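Side-chain contacts in Cys-Gly metallodipeptidase DUG1 (Saccharomyces cerevisiae, PDB 4G1P), which hydrolyses the dipeptide Cys-Gly at a metal-dependent active site and serves as the catalytic component of the glutathione-degrading complex: residues A[168-171]-A[175-178]; A[206-211]-A[284-289]; A[268-273]-A[355-360]; A[368-373]-A[377-382]. All coordinates share one frame; numbering follows the deposited sequence.

How the contacts relate
Contact 1 is the buried member of the set, a loop at the active site where a buried carboxylate and a hydroxyl meet, one side chain of the loop, Glu171, reaching the bound glycine. The other three lie away from the annotated sites. Contacts 3 and 4 are partly buried and share helix 355-371: its first turns meet 268-273 through a methionine and a lysine chain, its last turn meets strand 378-391 through an aromatic ring. Contacts 2 and 4 both reach one sheet, through the neighbouring strands 210-226 and 378-391, yet their centres stand about 43 Å apart. Contact 1 relies on buried polar bonds, contact 2 on a surface ion pair between Lys208 and Glu286, contacts 3 and 4 on packing.

Contact 1 (A[168-171]-A[175-178]). With GLY (glycine), chain D.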
loop_
_atom_site.group_PDB
_atom_site.type_symbol
_atom_site.label_atom_id
_atom_site.label_comp_id
_atom_site.label_asym_id
_atom_site.label_seq_id
_atom_site.Cartn_x
_atom_site.Cartn_y
_atom_site.Cartn_z
ATOM N N GLU A 168 20.259 19.422 -8.891
ATOM C CA GLU A 168 19.456 19.344 -7.667
ATOM C C GLU A 168 19.266 17.897 -7.259
ATOM O O GLU A 168 19.597 16.987 -8.023
ATOM C CB GLU A 168 18.081 20.009 -7.838
ATOM C CG GLU A 168 17.132 19.237 -8.759
ATOM C CD GLU A 168 15.665 19.532 -8.496
ATOM O OE1 GLU A 168 15.285 19.696 -7.321
ATOM O OE2 GLU A 168 14.888 19.598 -9.467
ATOM N N GLY A 169 18.721 17.696 -6.058
ATOM C CA GLY A 169 18.466 16.367 -5.528
ATOM C C GLY A 169 17.051 16.213 -4.984
ATOM O O GLY A 169 16.798 15.404 -4.082
ATOM N N MET A 170 16.121 16.985 -5.535
ATOM C CA MET A 170 14.724 16.870 -5.147
ATOM C C MET A 170 13.813 16.725 -6.358
ATOM O O MET A 170 12.606 16.946 -6.256
ATOM C CB MET A 170 14.279 18.081 -4.314
ATOM C CG MET A 170 14.689 18.043 -2.842
ATOM S SD MET A 170 13.962 16.671 -1.921
ATOM C CE MET A 170 12.324 17.281 -1.585
ATOM N N GLU A 171 14.372 16.355 -7.507
ATOM C CA GLU A 171 13.559 16.315 -8.725
ATOM C C GLU A 171 12.440 15.285 -8.633
ATOM O O GLU A 171 11.336 15.524 -9.110
ATOM C CB GLU A 171 14.412 16.066 -9.965
ATOM C CG GLU A 171 13.797 16.552 -11.270
ATOM C CD GLU A 171 13.015 15.473 -12.027
ATOM O OE1 GLU A 171 12.858 14.344 -11.502
ATOM O OE2 GLU A 171 12.553 15.765 -13.158
ATOM N N SER A 175 10.950 18.982 -6.789
ATOM C CA SER A 175 11.962 20.022 -7.027
ATOM C C SER A 175 11.790 21.199 -6.083
ATOM O O SER A 175 11.881 22.350 -6.494
ATOM C CB SER A 175 11.918 20.520 -8.474
ATOM O OG SER A 175 12.240 19.480 -9.385
ATOM N N LEU A 176 11.534 20.890 -4.818
ATOM C CA LEU A 176 11.216 21.891 -3.805
ATOM C C LEU A 176 12.250 22.997 -3.694
ATOM O O LEU A 176 13.442 22.726 -3.575
ATOM C CB LEU A 176 11.042 21.225 -2.428
ATOM C CG LEU A 176 9.931 20.176 -2.332
ATOM C CD1 LEU A 176 9.703 19.656 -0.901
ATOM C CD2 LEU A 176 8.659 20.717 -2.915
ATOM N N LYS A 177 11.769 24.239 -3.731
ATOM C CA LYS A 177 12.566 25.432 -3.424
ATOM C C LYS A 177 13.573 25.828 -4.515
ATOM O O LYS A 177 14.177 26.895 -4.442
ATOM C CB LYS A 177 13.264 25.284 -2.062
ATOM C CG LYS A 177 12.330 24.932 -0.927
ATOM C CD LYS A 177 11.744 26.168 -0.281
ATOM C CE LYS A 177 12.788 26.900 0.547
ATOM N NZ LYS A 177 12.327 28.260 0.961
ATOM N N LEU A 178 13.750 24.968 -5.515
ATOM C CA LEU A 178 14.707 25.220 -6.593
ATOM C C LEU A 178 14.290 26.444 -7.406
ATOM O O LEU A 178 15.125 27.285 -7.775
ATOM C CB LEU A 178 14.812 23.998 -7.508
ATOM C CG LEU A 178 15.728 24.135 -8.728
ATOM C CD1 LEU A 178 17.165 24.449 -8.340
ATOM C CD2 LEU A 178 15.665 22.876 -9.562
HETATM N N GLY D . 10.698 11.592 -14.531
HETATM C CA GLY D . 11.136 12.517 -13.504
HETATM C C GLY D . 9.903 13.288 -13.118
HETATM O O GLY D . 9.740 14.450 -13.479
HETATM O O HOH W 1 15.586 21.157 -5.090
#
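The loop between strand 162-168 and helix 178-185 belongs to the active site of this M20 peptidase, and it is folded on itself by Glu168 and Ser175. The hydroxyl Ser175 OG donates over 2.7 Å to Glu168 OE2, which accepts on its syn lone pair, the side of the other carboxylate oxygen. Glu168 starts with CG lodged between its backbone N and carbonyl carbon (chi1 70°) and then runs extended, which carries its carboxylate across to the serine. Its second oxygen, Glu168 OE1, accepts from a water at 2.7 Å that also donates to Leu176 O, and takes a weak bond from Met170 N. Alongside, Ser175 N is hydrogen-bonded to Met170 O at 2.7 Å. The methyl Leu178 CD2 covers the carboxylate, 3.4 Å from Glu168 OE2, its side chain crossing that of the glutamate at about a right angle. An apolar pair lies beyond, where Met170, bent at chi2 and chi3, brings CE to 3.6 Å from Leu176 CD1.

Next in the chain, Glu171 is the proton acceptor by similarity. It turns its carboxylate out of the loop, with OE2 3.1 Å from O of the bound glycine, and its backbone N is hydrogen-bonded to Asp104, also catalytic by similarity. Tyr100 of strand 96-102 provides a further hydrogen bond to Glu168 OE2. With a serine, a tyrosine and a water around it, the buried Glu168 carboxylate has several polar partners, which is consistent with a second-shell anchor fixing the loop from which Glu171 faces the substrate site.

Contact 2 (A[206-211]-A[284-289]); sequences TKKPVL and DIEFSV
Lys208 and Glu286 form a salt bridge at the protein surface, with Lys208 NZ donating to Glu286 OE2 over 2.9 Å. The lysine is stretched to its full length: CG stands anti to the backbone N (chi1 -168°), and the three torsions beyond it are also close to 180°, so the ammonium group is carried well away from its own backbone. Glu286 behaves differently, bending at chi2 (-145°), and the two side chains cross at about a right angle. NZ meets OE2 from above the carboxylate plane, 54° out of it, instead of approaching within that plane. The aliphatic part takes a share as well, since Lys208 CD lies 3.7 Å from Glu286 CG, so the chains touch below their charged ends.

The ammonium group has a second partner, Asp415, which forms a salt bridge with Lys208 NZ through OD1 and accepts a hydrogen bond from Glu286 N through OD2. A methionine in place of Lys208 would probably leave both carboxylates, of Glu286 and Asp415, without their shared positive partner. The contact joins the lead-in to strand 210-226, whose neighbour 415-419 contributes Asp415, to the loop between helices 276-281 and 289-296. On that loop, the flanking Ile285 and Phe287 pack against helix 306-314, while on the other segment Pro209 and Leu211 rest on helix 397-410.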
loop_
_atom_site.group_PDB
_atom_site.type_symbol
_atom_site.label_atom_id
_atom_site.label_comp_id
_atom_site.label_asym_id
_atom_site.label_seq_id
_atom_site.Cartn_x
_atom_site.Cartn_y
_atom_site.Cartn_z
ATOM N N THR A 206 13.067 3.590 -29.803
ATOM C CA THR A 206 14.350 2.980 -29.500
ATOM C C THR A 206 15.373 3.034 -30.633
ATOM O O THR A 206 16.495 2.573 -30.465
ATOM C CB THR A 206 14.170 1.521 -29.103
ATOM O OG1 THR A 206 13.724 0.777 -30.241
ATOM C CG2 THR A 206 13.157 1.393 -27.965
ATOM N N LYS A 207 15.001 3.603 -31.772
ATOM C CA LYS A 207 15.816 3.475 -32.983
ATOM C C LYS A 207 16.378 4.794 -33.505
ATOM O O LYS A 207 17.370 4.799 -34.218
ATOM C CB LYS A 207 14.996 2.832 -34.095
ATOM C CG LYS A 207 14.056 1.722 -33.631
ATOM C CD LYS A 207 12.761 1.732 -34.445
ATOM C CE LYS A 207 11.905 0.524 -34.121
ATOM N NZ LYS A 207 12.702 -0.729 -34.242
ATOM N N LYS A 208 15.741 5.905 -33.157
ATOM C CA LYS A 208 16.078 7.182 -33.755
ATOM C C LYS A 208 16.131 8.307 -32.723
ATOM O O LYS A 208 15.162 8.539 -32.005
ATOM C CB LYS A 208 15.053 7.523 -34.831
ATOM C CG LYS A 208 15.459 8.690 -35.719
ATOM C CD LYS A 208 14.339 9.064 -36.676
ATOM C CE LYS A 208 14.754 10.191 -37.616
ATOM N NZ LYS A 208 13.649 10.491 -38.572
ATOM N N PRO A 209 17.268 9.020 -32.665
ATOM C CA PRO A 209 17.467 10.133 -31.731
ATOM C C PRO A 209 16.488 11.266 -31.980
ATOM O O PRO A 209 15.958 11.393 -33.081
ATOM C CB PRO A 209 18.902 10.588 -32.020
ATOM C CG PRO A 209 19.208 10.063 -33.378
ATOM C CD PRO A 209 18.445 8.791 -33.515
ATOM N N VAL A 210 16.238 12.069 -30.955
ATOM C CA VAL A 210 15.277 13.160 -31.053
ATOM C C VAL A 210 15.831 14.396 -30.366
ATOM O O VAL A 210 16.760 14.320 -29.569
ATOM C CB VAL A 210 13.888 12.811 -30.395
ATOM C CG1 VAL A 210 13.391 11.459 -30.844
ATOM C CG2 VAL A 210 13.981 12.840 -28.891
ATOM N N LEU A 211 15.262 15.542 -30.686
ATOM C CA LEU A 211 15.479 16.714 -29.862
ATOM C C LEU A 211 14.103 17.162 -29.383
ATOM O O LEU A 211 13.106 17.083 -30.119
ATOM C CB LEU A 211 16.216 17.811 -30.631
ATOM C CG LEU A 211 17.607 17.398 -31.124
ATOM C CD1 LEU A 211 18.233 18.519 -31.898
ATOM C CD2 LEU A 211 18.505 16.996 -29.960
ATOM N N ASP A 284 6.064 13.340 -40.192
ATOM C CA ASP A 284 7.409 12.956 -40.446
ATOM C C ASP A 284 8.084 12.406 -39.261
ATOM O O ASP A 284 9.261 12.201 -39.272
ATOM C CB ASP A 284 8.207 14.205 -40.718
ATOM C CG ASP A 284 8.319 14.477 -42.153
ATOM O OD1 ASP A 284 8.309 13.515 -42.912
ATOM O OD2 ASP A 284 8.357 15.640 -42.550
ATOM N N ILE A 285 7.326 12.064 -38.265
ATOM C CA ILE A 285 7.914 11.563 -37.071
ATOM C C ILE A 285 7.917 10.115 -37.422
ATOM O O ILE A 285 7.152 9.689 -38.223
ATOM C CB ILE A 285 7.297 12.101 -35.787
ATOM C CG1 ILE A 285 7.919 13.429 -35.473
ATOM C CG2 ILE A 285 7.533 11.158 -34.636
ATOM C CD1 ILE A 285 7.063 14.267 -34.603
ATOM N N GLU A 286 8.810 9.356 -36.835
ATOM C CA GLU A 286 8.729 7.934 -36.949
ATOM C C GLU A 286 8.268 7.314 -35.686
ATOM O O GLU A 286 8.919 7.375 -34.696
ATOM C CB GLU A 286 10.060 7.345 -37.325
ATOM C CG GLU A 286 10.963 8.314 -38.023
ATOM C CD GLU A 286 11.817 7.662 -39.072
ATOM O OE1 GLU A 286 12.051 6.462 -38.964
ATOM O OE2 GLU A 286 12.233 8.350 -39.992
ATOM N N PHE A 287 7.118 6.704 -35.743
ATOM C CA PHE A 287 6.598 5.980 -34.589
ATOM C C PHE A 287 5.387 5.146 -34.957
ATOM O O PHE A 287 4.600 5.520 -35.824
ATOM C CB PHE A 287 6.211 6.936 -33.472
ATOM C CG PHE A 287 6.010 6.263 -32.156
ATOM C CD1 PHE A 287 7.080 5.687 -31.492
ATOM C CD2 PHE A 287 4.759 6.218 -31.569
ATOM C CE1 PHE A 287 6.902 5.070 -30.268
ATOM C CE2 PHE A 287 4.569 5.604 -30.348
ATOM C CZ PHE A 287 5.640 5.032 -29.694
ATOM N N SER A 288 5.233 4.018 -34.281
ATOM C CA SER A 288 4.094 3.150 -34.507
ATOM C C SER A 288 3.674 2.501 -33.195
ATOM O O SER A 288 4.469 2.396 -32.246
ATOM C CB SER A 288 4.474 2.067 -35.484
ATOM O OG SER A 288 5.469 1.256 -34.894
ATOM N N VAL A 289 2.422 2.054 -33.157
ATOM C CA VAL A 289 1.857 1.447 -31.966
ATOM C C VAL A 289 2.624 0.177 -31.604
ATOM O O VAL A 289 2.717 -0.187 -30.431
ATOM C CB VAL A 289 0.342 1.170 -32.138
ATOM C CG1 VAL A 289 0.111 0.030 -33.110
ATOM C CG2 VAL A 289 -0.312 0.876 -30.794
#

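Contact 3 (A[268-273]-A[355-360])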
loop_
_atom_site.group_PDB
_atom_site.type_symbol
_atom_site.label_atom_id
_atom_site.label_comp_id
_atom_site.label_asym_id
_atom_site.label_seq_id
_atom_site.Cartn_x
_atom_site.Cartn_y
_atom_site.Cartn_z
ATOM N N ASP A 268 -11.127 20.717 -20.602
ATOM C CA ASP A 268 -11.160 20.751 -22.061
ATOM C C ASP A 268 -11.181 22.171 -22.612
ATOM O O ASP A 268 -10.562 22.467 -23.634
ATOM C CB ASP A 268 -12.403 20.023 -22.545
ATOM C CG ASP A 268 -12.252 19.489 -23.937
ATOM O OD1 ASP A 268 -12.333 20.291 -24.892
ATOM O OD2 ASP A 268 -12.057 18.261 -24.074
ATOM N N GLU A 269 -11.897 23.045 -21.917
ATOM C CA GLU A 269 -12.009 24.447 -22.303
ATOM C C GLU A 269 -10.644 25.133 -22.290
ATOM O O GLU A 269 -10.382 26.019 -23.094
ATOM C CB GLU A 269 -12.997 25.185 -21.375
ATOM C CG GLU A 269 -14.484 24.725 -21.473
ATOM C CD GLU A 269 -14.750 23.330 -20.882
ATOM O OE1 GLU A 269 -13.833 22.752 -20.267
ATOM O OE2 GLU A 269 -15.873 22.801 -21.037
ATOM N N MET A 270 -9.774 24.709 -21.383
ATOM C CA MET A 270 -8.461 25.318 -21.238
ATOM C C MET A 270 -7.434 24.753 -22.192
ATOM O O MET A 270 -6.334 25.286 -22.293
ATOM C CB MET A 270 -7.936 25.109 -19.826
ATOM C CG MET A 270 -8.501 26.038 -18.800
ATOM S SD MET A 270 -7.669 25.755 -17.245
ATOM C CE MET A 270 -8.179 24.069 -16.923
ATOM N N VAL A 271 -7.781 23.659 -22.863
ATOM C CA VAL A 271 -6.858 22.991 -23.772
ATOM C C VAL A 271 -6.715 23.735 -25.100
ATOM O O VAL A 271 -7.670 23.846 -25.867
ATOM C CB VAL A 271 -7.302 21.558 -24.048
ATOM C CG1 VAL A 271 -6.446 20.931 -25.149
ATOM C CG2 VAL A 271 -7.219 20.740 -22.776
ATOM N N ALA A 272 -5.515 24.243 -25.366
ATOM C CA ALA A 272 -5.254 24.984 -26.596
ATOM C C ALA A 272 -5.615 24.153 -27.826
ATOM O O ALA A 272 -5.376 22.947 -27.863
ATOM C CB ALA A 272 -3.798 25.430 -26.652
ATOM N N PRO A 273 -6.222 24.795 -28.831
ATOM C CA PRO A 273 -6.659 24.077 -30.036
ATOM C C PRO A 273 -5.502 23.682 -30.949
ATOM O O PRO A 273 -4.427 24.293 -30.934
ATOM C CB PRO A 273 -7.556 25.092 -30.734
ATOM C CG PRO A 273 -7.057 26.416 -30.254
ATOM C CD PRO A 273 -6.641 26.205 -28.841
ATOM N N SER A 355 -2.540 26.274 -13.779
ATOM C CA SER A 355 -2.365 25.417 -12.611
ATOM C C SER A 355 -3.476 25.651 -11.593
ATOM O O SER A 355 -4.230 24.725 -11.254
ATOM C CB SER A 355 -0.994 25.655 -11.969
ATOM O OG SER A 355 -0.740 24.737 -10.912
ATOM N N GLU A 356 -3.568 26.899 -11.136
ATOM C CA GLU A 356 -4.599 27.354 -10.205
ATOM C C GLU A 356 -6.007 26.899 -10.579
ATOM O O GLU A 356 -6.668 26.199 -9.808
ATOM C CB GLU A 356 -4.589 28.874 -10.149
ATOM C CG GLU A 356 -4.603 29.451 -8.755
ATOM C CD GLU A 356 -3.219 29.522 -8.158
ATOM O OE1 GLU A 356 -2.285 28.982 -8.791
ATOM O OE2 GLU A 356 -3.062 30.125 -7.069
ATOM N N LYS A 357 -6.468 27.302 -11.760
ATOM C CA LYS A 357 -7.810 26.937 -12.206
ATOM C C LYS A 357 -8.028 25.420 -12.228
ATOM O O LYS A 357 -9.099 24.930 -11.870
ATOM C CB LYS A 357 -8.136 27.547 -13.577
ATOM C CG LYS A 357 -9.610 27.364 -13.974
ATOM C CD LYS A 357 -9.972 28.102 -15.269
ATOM C CE LYS A 357 -11.432 27.852 -15.701
ATOM N NZ LYS A 357 -11.579 26.818 -16.791
ATOM N N LEU A 358 -7.006 24.687 -12.649
ATOM C CA LEU A 358 -7.105 23.244 -12.742
ATOM C C LEU A 358 -7.361 22.674 -11.358
ATOM O O LEU A 358 -8.215 21.807 -11.175
ATOM C CB LEU A 358 -5.823 22.656 -13.318
ATOM C CG LEU A 358 -5.800 21.133 -13.331
ATOM C CD1 LEU A 358 -6.956 20.606 -14.108
ATOM C CD2 LEU A 358 -4.529 20.631 -13.919
ATOM N N THR A 359 -6.619 23.184 -10.385
ATOM C CA THR A 359 -6.766 22.757 -9.010
ATOM C C THR A 359 -8.161 23.054 -8.461
ATOM O O THR A 359 -8.756 22.228 -7.757
ATOM C CB THR A 359 -5.699 23.409 -8.141
ATOM O OG1 THR A 359 -4.441 22.804 -8.443
ATOM C CG2 THR A 359 -6.003 23.233 -6.659
ATOM N N SER A 360 -8.688 24.228 -8.789
ATOM C CA SER A 360 -10.038 24.559 -8.386
ATOM C C SER A 360 -11.007 23.591 -9.022
ATOM O O SER A 360 -11.908 23.076 -8.355
ATOM C CB SER A 360 -10.395 25.980 -8.787
ATOM O OG SER A 360 -9.679 26.906 -7.995
#
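The segment 268-273, which leaves a short, weakly bonded helix, approaches the first turns of helix 355-371, the nearest alpha carbons being those of Met270 and Leu358 at 8.8 Å. That separation is bridged mainly by the side chain of Met270, which meets Lys357 and Leu358. Its CG lies anti to the carbonyl carbon, beside the backbone N (chi1 -79°), and with a straight chi2 this puts the sulfur beside the lysine stem; the bend at chi3 then turns CE toward Leu358. Met270 SD lies 3.8 Å from Lys357 CD and a little farther from CB and CG, so it is the aliphatic stem that receives the sulfur. The lysine is extended up to CE and bends only at its last torsion (chi4 -100°), a turn that brings Lys357 NZ to 3.8 Å from Met270 CG. At the tip of the methionine, CE stops 4.4 Å from Leu358 CA, touching the helix backbone loosely.

Leu358 itself belongs to the interior: its side chain packs on Tyr221 of strand 210-226 and on Ile347 and Thr349 of strand 340-349. The two segments are also tied indirectly, because Met270 and Ala272 make backbone hydrogen bonds with Asp352 and Pro351, in the loop leading into helix 355-371.

Opposite charges come near without pairing, as Glu269 OE1 remains 5.8 Å from Lys357 NZ, where any attraction is likely to be modest. The direct contact is mostly van der Waals, probably dispersion between the thioether and the lysine stem, with the ammonium group at the exposed margin.

Contact 4 (A[368-373]-A[377-382]); sequences AKFKSL and NKCRTE
Phe370, on the last turn of helix 355-371, lays a face of its ring against Cys379 of strand 378-391. This is the close part of the contact. Cys379 CB sits almost over the middle of the ring, 3.4 Å from its centroid and only 7° off the normal, a CH-pi arrangement. The thiol is over the same face but displaced, with Cys379 SG 4.3 Å from the centroid of the Phe370 ring and 27° off the normal, a sulfur-aromatic contact. The phenyl group reaches the strand because CG is anti to the backbone N (chi1 175°). At the far end, Asn377 O lies at the ring edge, in its plane, with Phe370 CZ the nearest carbon at 3.0 Å. The Asn377 amide looks elsewhere, its ND2 donating to Asp247 of helix 244-252.

The other side of the strand is turned to solvent. Lys378 and Arg380 direct their CB atoms away from the helix and are exposed, as is Lys371 on the helix. Were Phe370 replaced by alanine, Cys379 CB and SG would probably lose the ring face they pack on, and a gap would open there.

Strand 378-391 runs antiparallel to 210-226, and Cys379 also touches Thr223 and Ile225 there, so the ring packs on the face of the sheet that Cys379 belongs to, with these two residues of the next strand beside it. Helix 244-252 flanks the site through Asp247, and the second subunit reaches its margin, where Thr300 of that subunit packs on Asn377 and its Ser258 on Leu373.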
loop_
_atom_site.group_PDB
_atom_site.type_symbol
_atom_site.label_atom_id
_atom_site.label_comp_id
_atom_site.label_asym_id
_atom_site.label_seq_id
_atom_site.Cartn_x
_atom_site.Cartn_y
_atom_site.Cartn_z
ATOM N N ALA A 368 -17.879 17.767 -5.025
ATOM C CA ALA A 368 -19.251 17.607 -5.467
ATOM C C ALA A 368 -19.608 16.139 -5.549
ATOM O O ALA A 368 -20.723 15.734 -5.219
ATOM C CB ALA A 368 -19.448 18.261 -6.809
ATOM N N LYS A 369 -18.660 15.344 -6.016
ATOM C CA LYS A 369 -18.896 13.928 -6.143
ATOM C C LYS A 369 -19.066 13.385 -4.734
ATOM O O LYS A 369 -20.031 12.666 -4.452
ATOM C CB LYS A 369 -17.732 13.249 -6.848
ATOM C CG LYS A 369 -17.875 11.752 -6.969
ATOM C CD LYS A 369 -19.140 11.385 -7.695
ATOM C CE LYS A 369 -19.250 9.886 -7.841
ATOM N NZ LYS A 369 -20.418 9.496 -8.658
ATOM N N PHE A 370 -18.151 13.762 -3.846
ATOM C CA PHE A 370 -18.211 13.256 -2.489
ATOM C C PHE A 370 -19.519 13.624 -1.827
ATOM O O PHE A 370 -20.145 12.780 -1.218
ATOM C CB PHE A 370 -17.052 13.734 -1.621
ATOM C CG PHE A 370 -17.186 13.310 -0.195
ATOM C CD1 PHE A 370 -16.951 11.997 0.172
ATOM C CD2 PHE A 370 -17.594 14.205 0.777
ATOM C CE1 PHE A 370 -17.094 11.595 1.492
ATOM C CE2 PHE A 370 -17.740 13.812 2.101
ATOM C CZ PHE A 370 -17.489 12.511 2.458
ATOM N N LYS A 371 -19.934 14.879 -1.960
ATOM C CA LYS A 371 -21.166 15.335 -1.328
ATOM C C LYS A 371 -22.382 14.566 -1.834
ATOM O O LYS A 371 -23.315 14.284 -1.075
ATOM C CB LYS A 371 -21.363 16.828 -1.547
ATOM C CG LYS A 371 -22.633 17.377 -0.917
ATOM C CD LYS A 371 -22.901 18.797 -1.392
ATOM C CE LYS A 371 -24.241 19.313 -0.911
ATOM N NZ LYS A 371 -24.596 20.589 -1.590
ATOM N N SER A 372 -22.358 14.198 -3.109
ATOM C CA SER A 372 -23.451 13.429 -3.691
ATOM C C SER A 372 -23.490 11.990 -3.185
ATOM O O SER A 372 -24.345 11.204 -3.601
ATOM C CB SER A 372 -23.317 13.392 -5.208
ATOM O OG SER A 372 -22.379 12.410 -5.593
ATOM N N LEU A 373 -22.543 11.629 -2.325
ATOM C CA LEU A 373 -22.509 10.282 -1.791
ATOM C C LEU A 373 -23.409 10.165 -0.579
ATOM O O LEU A 373 -23.836 9.070 -0.227
ATOM C CB LEU A 373 -21.098 9.894 -1.404
ATOM C CG LEU A 373 -20.118 9.765 -2.547
ATOM C CD1 LEU A 373 -18.973 8.894 -2.089
ATOM C CD2 LEU A 373 -20.800 9.156 -3.747
ATOM N N ASN A 377 -18.725 10.780 6.246
ATOM C CA ASN A 377 -17.276 10.914 6.311
ATOM C C ASN A 377 -16.784 12.336 5.990
ATOM O O ASN A 377 -17.535 13.151 5.437
ATOM C CB ASN A 377 -16.608 9.865 5.405
ATOM C CG ASN A 377 -16.722 8.437 5.964
ATOM O OD1 ASN A 377 -16.584 8.222 7.163
ATOM N ND2 ASN A 377 -16.971 7.467 5.091
ATOM N N LYS A 378 -15.540 12.632 6.370
ATOM C CA LYS A 378 -14.880 13.891 6.007
ATOM C C LYS A 378 -14.103 13.700 4.703
ATOM O O LYS A 378 -13.612 12.607 4.427
ATOM C CB LYS A 378 -13.916 14.348 7.107
ATOM C CG LYS A 378 -14.568 14.586 8.452
ATOM C CD LYS A 378 -13.536 14.879 9.566
ATOM C CE LYS A 378 -13.071 13.610 10.326
ATOM N NZ LYS A 378 -14.118 12.949 11.196
ATOM N N CYS A 379 -13.990 14.753 3.902
ATOM C CA CYS A 379 -13.293 14.646 2.623
ATOM C C CYS A 379 -12.772 15.977 2.130
ATOM O O CYS A 379 -13.404 17.024 2.300
ATOM C CB CYS A 379 -14.180 14.016 1.538
ATOM S SG CYS A 379 -13.330 13.756 -0.081
ATOM N N ARG A 380 -11.608 15.919 1.503
ATOM C CA ARG A 380 -11.010 17.081 0.886
ATOM C C ARG A 380 -9.874 16.644 -0.029
ATOM O O ARG A 380 -9.248 15.594 0.186
ATOM C CB ARG A 380 -10.501 18.049 1.943
ATOM C CG ARG A 380 -9.268 17.608 2.640
ATOM C CD ARG A 380 -8.914 18.584 3.720
ATOM N NE ARG A 380 -7.780 18.113 4.501
ATOM C CZ ARG A 380 -6.513 18.247 4.120
ATOM N NH1 ARG A 380 -6.229 18.833 2.958
ATOM N NH2 ARG A 380 -5.530 17.793 4.894
ATOM N N THR A 381 -9.622 17.446 -1.057
ATOM C CA THR A 381 -8.613 17.124 -2.040
ATOM C C THR A 381 -7.553 18.207 -2.069
ATOM O O THR A 381 -7.860 19.395 -2.150
ATOM C CB THR A 381 -9.246 16.917 -3.424
ATOM O OG1 THR A 381 -9.971 15.685 -3.414
ATOM C CG2 THR A 381 -8.191 16.846 -4.523
ATOM N N GLU A 382 -6.294 17.802 -1.978
ATOM C CA GLU A 382 -5.237 18.788 -1.947
ATOM C C GLU A 382 -4.117 18.509 -2.939
ATOM O O GLU A 382 -3.901 17.376 -3.374
ATOM C CB GLU A 382 -4.707 18.963 -0.528
ATOM C CG GLU A 382 -3.671 17.965 -0.097
ATOM C CD GLU A 382 -3.423 18.038 1.399
ATOM O OE1 GLU A 382 -4.201 18.735 2.083
ATOM O OE2 GLU A 382 -2.461 17.408 1.890
#